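Local coordinates for protein isocitrate dehydrogenase [NAD] subunit 2 (Saccharomyces cerevisiae, PDB 3BLX) that oxidises isocitrate to 2-oxoglutarate and carbon dioxide with NAD(+) in the mitochondrial citric acid cycle and also binds the 5' leaders of mitochondrial mRNAs, at residues 42-47 with 350-354; 64-68 with 96-100; 81-85 with 305-309; 106-110 with 273-277; 160-166 with 199-203. All blocks are in the same frame, centred on the assembly; numbering follows the deposited sequence.

Contact 1 of 5, residues 42-47 with 350-354; sequences KIFSAA and VIKRL
I351 reaches from helix 343-352 toward I43 and A46 near the end of helix 33-45, and three of its side-chain carbons touch the other segment. From CB, which points at that segment, it branches two ways. CG2, anti to the backbone N (CG1 has chi1 -50°), sets its methyl against A46 CB at 3.5 Å. CG1 runs past I43 CG1 at 4.2 Å, and the tip CD1 comes to rest 3.7 Å from the backbone K42 O. Next to this pair, I43 sends its own tip out to V350, the two side chains meeting at roughly a right angle with I43 CD1 3.5 Å from V350 CG1. L354, the last residue of the chain, brings its forked end to the two alanines: CD2 touches both, 3.4 Å from A47 CB and 3.8 Å from A46 CB, and CD1 adds a second contact to A47. Helices 296-309 and 312-326 carry the packing deeper, the former touching I43 and the latter A47 and V350. No hydrogen bond or salt bridge crosses the contact, which implies that the C-terminal turn is held against residues 42-47 largely by van der Waals contact of partly buried aliphatic groups.

Contact 2 of 5, residues 64-68 with 96-100; sequences NGLTT and HRSLN
T67 and R97 meet through two first torsions: chi1 of 58° places T67 OG1 between its backbone N and carbonyl carbon, and chi1 of -153° swings R97 CG away from its own backbone N. T67 CG2 then lies against R97 CB at 3.7 Å, while OG1 lies alongside the arginine chain, 3.5 Å from R97 NE, a pair that is not a hydrogen bond. A bend at chi3 (72°) carries the guanidinium back across L66, whose CD2 approaches it obliquely, 3.4 Å from R97 CZ. T67 O lies in the guanidinium plane at its edge, but R97 NH2 remains 3.9 Å from it. H96 adds its CB, 4.1 Å from T67 CG2. Cutting R97 back to an alanine would keep the CB touching T67 but is likely to uncover L66 CD2 and take the positive charge from beside T67 O. S98 follows as N-cap of helix 99-107, which carries R104, a probable substrate ligand, and also places T102 against both T67 and R97. Strands 61-63 and 66-68 form a small antiparallel hairpin, F62 touching both T67 and H96, so the contact lays the approach to helix 99-107 against an outlying pair of strands.

Contact 3 of 5, residues 81-85 with 305-309; sequences LVALK and MLNHM
V82 and L84 project from the same side of strand 82-85 toward helix 305-309, with A83 between them turned the other way, and the hollow between the two takes the side chain of M305. The methionine leaves the helix with CG anti to its backbone N (chi1 -174°), runs straight on through chi2, and sets its sulfur against V82 and L84, bending only at chi3 (53°): SD is 3.4 Å from V82 CG1 and 3.8 Å from L84 CB. In return V82 is a bump for the helix. Its CG1 lies alongside M305, crossing it at a slant, with M305 CG 3.5 Å away, while CG2 touches H308 and M309. That methyl stands near the plane of the imidazole, at its edge, 4.2 Å from H308 ND1, and at the same distance from M309 CG. A helix thus lies along a strand, as in layered alpha/beta folds: the axes are antiparallel (175°) and 10.1 Å apart, with 82-85 the outermost strand of the main sheet within this chain. H308 is further tied down by NE2, hydrogen-bonded to G9 O, and its ring meets that of F277 from the adjoining strand. L84 packs onward against V40 of helix 33-45, and Y11 touches both V82 and M309.

Contact 4 of 5, residues 106-110 with 273-277; sequences TFGLF and KISIF
I276 CD1 touches both F107 and L109, 3.9 Å from F107 CD1 and 4.2 Å from L109 CD1, crossing both side chains at about a right angle. One residue pair along, I274 lies against the base of F107: CB faces CB at 4.2 Å, and I274 CD1 reaches 3.7 Å from the backbone F107 O. L109 CD2 rests 3.6 Å from I274 O. With CG beside its backbone N (chi1 -60°), F107 turns its ring to I276, which touches it obliquely. Over one face of this ring stands T106 OG1, 3.4 Å above the plane and near the centre. Further out, I77 of helix 71-80 touches both F107 and I274, and N269 touches L109. Strand 275-279, which carries I276 and is preceded by I274, is fixed by backbone hydrogen bonds between S275 and both L81 and A83, and between I276 and N269. G108, with positive phi, ends helix 99-107 in a Schellman motif, and L109 leads into strand 109-117, weakly bonded at this end, which lies two places from 275-279 in the mixed sheet. This helix-to-strand turn has R104 on one arm and R114 on the other, both probable substrate ligands of the isocitrate and isopropylmalate dehydrogenase fold.

Contact 5 of 5, residues 160-166 with 199-203; sequences ITRDASE and LFVNV
S165 faces F200, and E166 faces V203, where helices 162-166 and 199-203 cross at -51° with their axes 9.5 Å apart. S165 OG stands in the plane of the F200 ring, at its edge, 3.2 Å from F200 CD1. It also donates a hydrogen bond to T161 O, tilted 33° from the carbonyl plane, while S165 N reaches the same oxygen from the opposite face; the hydroxyl is thus tied to its own helix even as it meets the ring. With an alanine at S165, T161 O would probably lose one of these two donors and the ring edge its neighbouring oxygen. I160 comes obliquely to the same ring, its CD1 4.2 Å from F200 CD1. At the helix start, a bend at chi3 lays the R162 guanidinium so that V203 CG2 sits over one face, off toward the rim and 3.6 Å from R162 NH2. The other methyl, V203 CG1, lies 3.6 Å from E166 CA. L199 CD2 comes 4.0 Å from R162 N. T161 is the N-cap: its OG1 accepts from A164 N, nearly straight at 163°, and is also bonded to E139. I160 and T161 also pair in an antiparallel ladder with a strand of isocitrate dehydrogenase subunit 1, so the contact lies where a strand of the clasp sheet, which runs on into subunit 1, leads into a helix of its own subunit.

Overall arrangement
Contacts 3 and 4 sit nearest the middle of the chain, centres 10 Å apart, and are joined by neighbouring strands 82-85 and 275-279 of the mixed sheet. Contact 1 touches contact 3 through F44 and L306, centres 18 Å apart, and its closing of 42-47 onto 350-354 encloses all the others along the chain. Contact 2 shares helix 99-107 with contact 4, centres about 17 Å apart, and reaches contact 3 at N100 and K85. Contact 5, nested within contact 4 in sequence, lies on the opposite side of the chain's centre from contact 1, their centres about 43 Å apart. The set therefore spans the subunit from its C-terminal edge, through the main sheet, to the interface with subunit 1.

Contact 1 of 5, residues 42-47 with 350-354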
# COMPACT_ATOMS: atom_id res chain seq x y z
N LYS B 42 50.62 -5.87 38.96
CA LYS B 42 51.07 -5.64 40.33
C LYS B 42 51.01 -6.91 41.20
O LYS B 42 51.73 -7.02 42.20
CB LYS B 42 50.24 -4.53 41.00
CG LYS B 42 50.48 -3.13 40.44
CD LYS B 42 49.76 -2.05 41.28
CE LYS B 42 50.04 -0.65 40.74
NZ LYS B 42 49.38 0.39 41.57
N ILE B 43 50.15 -7.84 40.83
CA ILE B 43 50.00 -9.10 41.55
C ILE B 43 50.89 -10.17 40.92
O ILE B 43 51.20 -11.17 41.54
CB ILE B 43 48.54 -9.57 41.54
CG1 ILE B 43 47.66 -8.52 42.21
CG2 ILE B 43 48.38 -10.87 42.25
CD1 ILE B 43 46.25 -9.02 42.51
N PHE B 44 51.30 -9.94 39.68
CA PHE B 44 52.18 -10.88 38.99
C PHE B 44 53.63 -10.54 39.34
O PHE B 44 54.49 -11.43 39.42
CB PHE B 44 51.94 -10.86 37.47
CG PHE B 44 51.06 -11.99 36.97
CD1 PHE B 44 49.88 -12.33 37.62
CD2 PHE B 44 51.41 -12.71 35.84
CE1 PHE B 44 49.08 -13.36 37.16
CE2 PHE B 44 50.60 -13.74 35.38
CZ PHE B 44 49.45 -14.06 36.05
N SER B 45 53.89 -9.26 39.55
CA SER B 45 55.21 -8.81 39.99
C SER B 45 55.40 -9.15 41.47
O SER B 45 56.43 -9.70 41.87
CB SER B 45 55.39 -7.30 39.75
OG SER B 45 56.75 -6.90 39.90
N ALA B 46 54.39 -8.84 42.28
CA ALA B 46 54.42 -9.09 43.72
C ALA B 46 54.49 -10.56 44.13
O ALA B 46 54.86 -10.87 45.26
CB ALA B 46 53.23 -8.42 44.40
N ALA B 47 54.14 -11.47 43.23
CA ALA B 47 54.24 -12.90 43.52
C ALA B 47 55.44 -13.48 42.79
O ALA B 47 55.65 -14.70 42.79
CB ALA B 47 52.98 -13.62 43.12
N VAL B 350 44.93 -8.41 48.23
CA VAL B 350 45.24 -9.72 47.67
C VAL B 350 46.72 -9.99 47.81
O VAL B 350 47.12 -11.11 48.11
CB VAL B 350 44.81 -9.81 46.17
CG1 VAL B 350 45.61 -10.87 45.41
CG2 VAL B 350 43.31 -10.07 46.06
N ILE B 351 47.55 -8.97 47.58
CA ILE B 351 49.00 -9.13 47.72
C ILE B 351 49.35 -9.47 49.17
O ILE B 351 50.39 -10.09 49.44
CB ILE B 351 49.78 -7.86 47.26
CG1 ILE B 351 49.32 -7.40 45.88
CG2 ILE B 351 51.28 -8.14 47.24
CD1 ILE B 351 50.00 -6.12 45.40
N LYS B 352 48.47 -9.06 50.10
CA LYS B 352 48.62 -9.37 51.53
C LYS B 352 48.72 -10.87 51.75
O LYS B 352 49.74 -11.37 52.23
CB LYS B 352 47.43 -8.82 52.34
CG LYS B 352 47.40 -7.31 52.54
CD LYS B 352 48.72 -6.79 53.13
CE LYS B 352 48.72 -5.27 53.23
NZ LYS B 352 50.03 -4.75 53.73
N ARG B 353 47.66 -11.59 51.40
CA ARG B 353 47.63 -13.05 51.55
C ARG B 353 48.23 -13.77 50.34
O ARG B 353 48.04 -14.97 50.16
CB ARG B 353 46.21 -13.54 51.85
CG ARG B 353 45.13 -12.81 51.12
CD ARG B 353 44.66 -11.57 51.87
NE ARG B 353 43.45 -11.81 52.66
CZ ARG B 353 42.71 -10.86 53.24
NH1 ARG B 353 43.05 -9.58 53.12
NH2 ARG B 353 41.63 -11.19 53.93
N LEU B 354 48.98 -13.03 49.54
CA LEU B 354 49.54 -13.56 48.30
C LEU B 354 50.44 -14.78 48.52
O LEU B 354 50.57 -15.67 47.67
CB LEU B 354 50.31 -12.46 47.57
CG LEU B 354 51.13 -12.92 46.37
CD1 LEU B 354 50.21 -13.54 45.35
CD2 LEU B 354 51.90 -11.75 45.79
OXT LEU B 354 51.09 -14.91 49.56

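Contact 2 of 5, residues 64-68 with 96-100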
# COMPACT_ATOMS: atom_id res chain seq x y z
N ASN B 64 39.76 -4.57 2.47
CA ASN B 64 38.67 -5.02 1.59
C ASN B 64 37.26 -5.01 2.24
O ASN B 64 36.36 -5.72 1.78
CB ASN B 64 38.96 -6.42 1.01
CG ASN B 64 39.83 -6.37 -0.25
OD1 ASN B 64 39.44 -5.81 -1.27
ND2 ASN B 64 41.00 -6.98 -0.18
N GLY B 65 37.08 -4.20 3.29
CA GLY B 65 35.82 -4.12 4.01
C GLY B 65 35.66 -5.24 5.03
O GLY B 65 34.86 -5.16 5.97
N LEU B 66 36.44 -6.30 4.81
CA LEU B 66 36.56 -7.43 5.72
C LEU B 66 37.44 -7.00 6.89
O LEU B 66 38.61 -6.67 6.68
CB LEU B 66 37.16 -8.63 4.96
CG LEU B 66 37.69 -9.91 5.64
CD1 LEU B 66 39.20 -9.85 5.91
CD2 LEU B 66 36.91 -10.27 6.91
N THR B 67 36.88 -6.99 8.11
CA THR B 67 37.64 -6.60 9.30
C THR B 67 38.87 -7.48 9.51
O THR B 67 38.79 -8.71 9.49
CB THR B 67 36.77 -6.55 10.58
OG1 THR B 67 36.18 -7.82 10.82
CG2 THR B 67 35.68 -5.52 10.45
N THR B 68 40.02 -6.84 9.68
CA THR B 68 41.29 -7.53 9.83
C THR B 68 42.01 -7.06 11.10
O THR B 68 41.80 -5.95 11.59
CB THR B 68 42.21 -7.35 8.56
OG1 THR B 68 41.73 -8.17 7.47
CG2 THR B 68 43.66 -7.73 8.86
N HIS B 96 32.83 -3.14 11.79
CA HIS B 96 31.81 -3.74 10.92
C HIS B 96 31.55 -5.19 11.33
O HIS B 96 30.52 -5.49 11.96
CB HIS B 96 32.19 -3.65 9.44
CG HIS B 96 31.08 -4.05 8.51
ND1 HIS B 96 31.20 -5.08 7.60
CD2 HIS B 96 29.82 -3.57 8.37
CE1 HIS B 96 30.07 -5.21 6.93
NE2 HIS B 96 29.21 -4.31 7.37
N ARG B 97 32.47 -6.10 10.99
CA ARG B 97 32.39 -7.49 11.45
C ARG B 97 32.72 -7.56 12.95
O ARG B 97 33.09 -6.55 13.56
CB ARG B 97 33.33 -8.39 10.64
CG ARG B 97 32.89 -9.85 10.58
CD ARG B 97 33.43 -10.53 9.33
NE ARG B 97 34.87 -10.76 9.40
CZ ARG B 97 35.43 -11.96 9.52
NH1 ARG B 97 34.67 -13.05 9.58
NH2 ARG B 97 36.76 -12.09 9.58
N SER B 98 32.58 -8.74 13.56
CA SER B 98 32.72 -8.87 15.01
C SER B 98 34.19 -8.90 15.43
O SER B 98 35.00 -9.63 14.86
CB SER B 98 31.98 -10.11 15.53
OG SER B 98 32.14 -10.27 16.94
N LEU B 99 34.53 -8.12 16.45
CA LEU B 99 35.91 -7.99 16.89
C LEU B 99 36.41 -9.31 17.47
O LEU B 99 37.53 -9.76 17.19
CB LEU B 99 36.00 -6.88 17.92
CG LEU B 99 37.39 -6.61 18.47
CD1 LEU B 99 38.41 -6.62 17.36
CD2 LEU B 99 37.39 -5.28 19.22
N ASN B 100 35.56 -9.93 18.29
CA ASN B 100 35.85 -11.23 18.87
C ASN B 100 35.85 -12.32 17.80
O ASN B 100 36.64 -13.25 17.87
CB ASN B 100 34.85 -11.56 19.98
CG ASN B 100 34.92 -10.56 21.14
OD1 ASN B 100 35.97 -10.40 21.79
ND2 ASN B 100 33.80 -9.90 21.41

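Contact 3 of 5, residues 81-85 with 305-309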
# COMPACT_ATOMS: atom_id res chain seq x y z
N LEU B 81 52.56 -17.01 21.64
CA LEU B 81 51.69 -18.19 21.75
C LEU B 81 50.65 -18.07 22.88
O LEU B 81 49.80 -18.96 23.05
CB LEU B 81 52.50 -19.48 21.90
CG LEU B 81 53.48 -19.86 20.79
CD1 LEU B 81 54.01 -21.26 21.03
CD2 LEU B 81 52.85 -19.75 19.40
N VAL B 82 50.72 -16.98 23.64
CA VAL B 82 49.76 -16.71 24.70
C VAL B 82 49.44 -15.23 24.79
O VAL B 82 50.30 -14.39 24.53
CB VAL B 82 50.28 -17.18 26.05
CG1 VAL B 82 49.45 -16.63 27.17
CG2 VAL B 82 50.24 -18.68 26.11
N ALA B 83 48.19 -14.92 25.12
CA ALA B 83 47.74 -13.54 25.32
C ALA B 83 46.73 -13.50 26.46
O ALA B 83 46.11 -14.52 26.76
CB ALA B 83 47.12 -12.98 24.06
N LEU B 84 46.58 -12.34 27.08
CA LEU B 84 45.62 -12.15 28.15
C LEU B 84 44.88 -10.83 27.99
O LEU B 84 45.37 -9.82 28.46
CB LEU B 84 46.33 -12.14 29.50
CG LEU B 84 45.48 -11.69 30.68
CD1 LEU B 84 44.60 -12.83 31.13
CD2 LEU B 84 46.34 -11.21 31.81
N LYS B 85 43.72 -10.83 27.35
CA LYS B 85 43.03 -9.58 27.05
C LYS B 85 41.93 -9.22 28.05
O LYS B 85 41.29 -10.09 28.61
CB LYS B 85 42.48 -9.58 25.61
CG LYS B 85 41.32 -10.50 25.36
CD LYS B 85 40.84 -10.44 23.91
CE LYS B 85 39.93 -9.26 23.65
NZ LYS B 85 38.64 -9.34 24.40
N MET B 305 45.55 -19.07 32.49
CA MET B 305 46.70 -18.87 31.61
C MET B 305 47.97 -19.50 32.19
O MET B 305 48.69 -20.25 31.51
CB MET B 305 46.90 -17.39 31.33
CG MET B 305 47.96 -17.11 30.30
SD MET B 305 48.32 -15.37 30.11
CE MET B 305 48.67 -14.88 31.81
N LEU B 306 48.26 -19.20 33.46
CA LEU B 306 49.38 -19.82 34.16
C LEU B 306 49.32 -21.33 34.00
O LEU B 306 50.23 -21.94 33.44
CB LEU B 306 49.36 -19.43 35.65
CG LEU B 306 50.21 -18.23 36.14
CD1 LEU B 306 50.72 -17.33 35.03
CD2 LEU B 306 49.45 -17.42 37.19
N ASN B 307 48.22 -21.92 34.46
CA ASN B 307 48.00 -23.36 34.33
C ASN B 307 48.19 -23.89 32.91
O ASN B 307 48.51 -25.04 32.72
CB ASN B 307 46.61 -23.75 34.83
CG ASN B 307 46.55 -23.87 36.34
OD1 ASN B 307 47.44 -24.45 36.96
ND2 ASN B 307 45.49 -23.33 36.94
N HIS B 308 47.97 -23.05 31.92
CA HIS B 308 48.09 -23.51 30.54
C HIS B 308 49.57 -23.49 30.15
O HIS B 308 50.00 -24.20 29.22
CB HIS B 308 47.22 -22.65 29.61
CG HIS B 308 47.42 -22.93 28.15
ND1 HIS B 308 47.91 -21.98 27.27
CD2 HIS B 308 47.21 -24.04 27.41
CE1 HIS B 308 47.99 -22.50 26.06
NE2 HIS B 308 47.57 -23.75 26.12
N MET B 309 50.34 -22.69 30.90
CA MET B 309 51.75 -22.49 30.63
C MET B 309 52.62 -23.47 31.43
O MET B 309 53.74 -23.77 31.04
CB MET B 309 52.16 -21.04 30.91
CG MET B 309 51.71 -20.07 29.83
SD MET B 309 52.24 -18.37 30.09
CE MET B 309 51.63 -18.09 31.73

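Contact 4 of 5, residues 106-110 with 273-277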
# COMPACT_ATOMS: atom_id res chain seq x y z
N THR B 106 41.57 -15.55 13.04
CA THR B 106 42.97 -15.35 12.70
C THR B 106 43.94 -16.23 13.50
O THR B 106 44.95 -16.67 12.96
CB THR B 106 43.42 -13.86 12.76
OG1 THR B 106 43.92 -13.54 14.05
CG2 THR B 106 42.29 -12.90 12.39
N PHE B 107 43.63 -16.52 14.76
CA PHE B 107 44.53 -17.33 15.61
C PHE B 107 44.18 -18.80 15.73
O PHE B 107 44.82 -19.53 16.48
CB PHE B 107 44.65 -16.73 17.01
CG PHE B 107 45.19 -15.34 17.00
CD1 PHE B 107 44.42 -14.29 17.45
CD2 PHE B 107 46.45 -15.08 16.48
CE1 PHE B 107 44.91 -12.99 17.40
CE2 PHE B 107 46.95 -13.79 16.44
CZ PHE B 107 46.17 -12.74 16.89
N GLY B 108 43.17 -19.23 14.97
CA GLY B 108 42.77 -20.63 14.93
C GLY B 108 42.21 -21.13 16.24
O GLY B 108 42.44 -22.29 16.61
N LEU B 109 41.46 -20.26 16.94
CA LEU B 109 40.84 -20.62 18.21
C LEU B 109 39.56 -21.42 18.00
O LEU B 109 38.61 -20.91 17.43
CB LEU B 109 40.54 -19.37 19.03
CG LEU B 109 41.69 -18.37 19.12
CD1 LEU B 109 41.27 -17.19 19.97
CD2 LEU B 109 42.96 -19.01 19.68
N PHE B 110 39.54 -22.66 18.47
CA PHE B 110 38.42 -23.53 18.16
C PHE B 110 37.59 -23.87 19.40
O PHE B 110 36.42 -24.23 19.28
CB PHE B 110 38.92 -24.79 17.44
CG PHE B 110 39.87 -25.60 18.26
CD1 PHE B 110 39.39 -26.51 19.19
CD2 PHE B 110 41.24 -25.44 18.11
CE1 PHE B 110 40.27 -27.26 19.96
CE2 PHE B 110 42.12 -26.19 18.88
CZ PHE B 110 41.64 -27.09 19.81
N LYS B 273 47.90 -23.67 18.52
CA LYS B 273 49.13 -23.18 19.13
C LYS B 273 48.91 -21.97 20.02
O LYS B 273 49.40 -21.92 21.15
CB LYS B 273 50.19 -22.90 18.05
CG LYS B 273 49.67 -22.13 16.85
CD LYS B 273 50.81 -21.62 15.98
CE LYS B 273 50.31 -20.64 14.92
NZ LYS B 273 51.43 -19.94 14.24
N ILE B 274 48.16 -20.98 19.53
CA ILE B 274 47.86 -19.78 20.32
C ILE B 274 46.68 -20.02 21.26
O ILE B 274 45.83 -20.85 20.98
CB ILE B 274 47.55 -18.54 19.42
CG1 ILE B 274 48.67 -18.27 18.40
CG2 ILE B 274 47.35 -17.31 20.26
CD1 ILE B 274 48.36 -18.81 17.01
N SER B 275 46.64 -19.29 22.37
CA SER B 275 45.50 -19.33 23.29
C SER B 275 45.33 -18.00 24.00
O SER B 275 46.26 -17.48 24.58
CB SER B 275 45.68 -20.44 24.34
OG SER B 275 45.50 -21.72 23.77
N ILE B 276 44.12 -17.47 23.96
CA ILE B 276 43.85 -16.16 24.52
C ILE B 276 42.93 -16.31 25.71
O ILE B 276 42.03 -17.13 25.68
CB ILE B 276 43.21 -15.28 23.46
CG1 ILE B 276 44.19 -15.13 22.29
CG2 ILE B 276 42.82 -13.96 24.04
CD1 ILE B 276 43.77 -14.10 21.27
N PHE B 277 43.16 -15.52 26.75
CA PHE B 277 42.44 -15.67 28.01
C PHE B 277 41.85 -14.34 28.36
O PHE B 277 42.53 -13.34 28.28
CB PHE B 277 43.39 -16.14 29.11
CG PHE B 277 43.98 -17.48 28.84
CD1 PHE B 277 43.48 -18.62 29.46
CD2 PHE B 277 45.02 -17.62 27.92
CE1 PHE B 277 44.03 -19.89 29.19
CE2 PHE B 277 45.58 -18.89 27.64
CZ PHE B 277 45.09 -20.02 28.29

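Contact 5 of 5, residues 160-166 with 199-203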
# COMPACT_ATOMS: atom_id res chain seq x y z
N ILE B 160 27.67 -27.79 10.45
CA ILE B 160 28.46 -28.51 11.46
C ILE B 160 29.31 -29.60 10.79
O ILE B 160 28.82 -30.31 9.93
CB ILE B 160 27.56 -29.07 12.61
CG1 ILE B 160 28.38 -29.30 13.87
CG2 ILE B 160 26.93 -30.37 12.24
CD1 ILE B 160 27.63 -30.11 14.90
N THR B 161 30.59 -29.71 11.15
CA THR B 161 31.47 -30.70 10.51
C THR B 161 32.07 -31.67 11.51
O THR B 161 32.29 -31.31 12.66
CB THR B 161 32.65 -30.07 9.72
OG1 THR B 161 33.55 -29.41 10.61
CG2 THR B 161 32.17 -29.09 8.65
N ARG B 162 32.33 -32.89 11.04
CA ARG B 162 33.02 -33.91 11.82
C ARG B 162 34.37 -33.39 12.32
O ARG B 162 34.67 -33.49 13.50
CB ARG B 162 33.16 -35.21 11.01
CG ARG B 162 34.40 -36.03 11.33
CD ARG B 162 34.31 -37.45 10.79
NE ARG B 162 33.62 -38.36 11.71
CZ ARG B 162 32.30 -38.55 11.73
NH1 ARG B 162 31.53 -37.88 10.88
NH2 ARG B 162 31.76 -39.40 12.59
N ASP B 163 35.16 -32.79 11.43
CA ASP B 163 36.49 -32.29 11.82
C ASP B 163 36.45 -31.33 13.00
O ASP B 163 37.15 -31.52 13.99
CB ASP B 163 37.20 -31.63 10.63
CG ASP B 163 37.69 -32.63 9.59
OD1 ASP B 163 37.62 -33.86 9.84
OD2 ASP B 163 38.15 -32.18 8.51
N ALA B 164 35.64 -30.29 12.91
CA ALA B 164 35.63 -29.27 13.95
C ALA B 164 35.13 -29.84 15.26
O ALA B 164 35.53 -29.38 16.33
CB ALA B 164 34.78 -28.08 13.53
N SER B 165 34.24 -30.83 15.16
CA SER B 165 33.67 -31.49 16.33
C SER B 165 34.68 -32.44 17.02
O SER B 165 34.77 -32.46 18.24
CB SER B 165 32.40 -32.26 15.93
OG SER B 165 31.34 -31.37 15.65
N GLU B 166 35.41 -33.23 16.23
CA GLU B 166 36.45 -34.11 16.74
C GLU B 166 37.64 -33.25 16.99
O GLU B 166 38.61 -33.27 16.23
CB GLU B 166 36.80 -35.17 15.69
CG GLU B 166 38.06 -35.99 15.96
CD GLU B 166 38.61 -36.69 14.69
OE1 GLU B 166 37.87 -36.80 13.67
OE2 GLU B 166 39.78 -37.14 14.74
N LEU B 199 25.60 -36.32 14.57
CA LEU B 199 26.98 -36.40 14.10
C LEU B 199 27.93 -36.04 15.22
O LEU B 199 29.01 -36.62 15.35
CB LEU B 199 27.20 -35.49 12.87
CG LEU B 199 28.63 -35.17 12.44
CD1 LEU B 199 28.63 -34.76 11.00
CD2 LEU B 199 29.25 -34.06 13.29
N PHE B 200 27.52 -35.09 16.03
CA PHE B 200 28.31 -34.64 17.15
C PHE B 200 28.44 -35.73 18.19
O PHE B 200 29.52 -35.94 18.70
CB PHE B 200 27.68 -33.40 17.76
CG PHE B 200 28.57 -32.66 18.71
CD1 PHE B 200 29.59 -31.85 18.23
CD2 PHE B 200 28.38 -32.76 20.07
CE1 PHE B 200 30.42 -31.14 19.10
CE2 PHE B 200 29.20 -32.05 20.95
CZ PHE B 200 30.23 -31.24 20.45
N VAL B 201 27.34 -36.43 18.48
CA VAL B 201 27.35 -37.54 19.43
C VAL B 201 28.17 -38.73 18.92
O VAL B 201 28.90 -39.33 19.67
CB VAL B 201 25.92 -38.01 19.79
CG1 VAL B 201 25.96 -39.36 20.52
CG2 VAL B 201 25.20 -36.97 20.63
N ASN B 202 28.05 -39.05 17.63
CA ASN B 202 28.82 -40.15 17.05
C ASN B 202 30.30 -39.90 17.13
O ASN B 202 31.07 -40.80 17.39
CB ASN B 202 28.43 -40.43 15.59
CG ASN B 202 27.10 -41.13 15.46
OD1 ASN B 202 26.51 -41.56 16.45
ND2 ASN B 202 26.62 -41.25 14.22
N VAL B 203 30.71 -38.67 16.89
CA VAL B 203 32.11 -38.29 16.95
C VAL B 203 32.62 -38.45 18.39
O VAL B 203 33.78 -38.81 18.62
CB VAL B 203 32.28 -36.85 16.47
CG1 VAL B 203 33.52 -36.22 17.05
CG2 VAL B 203 32.32 -36.81 14.99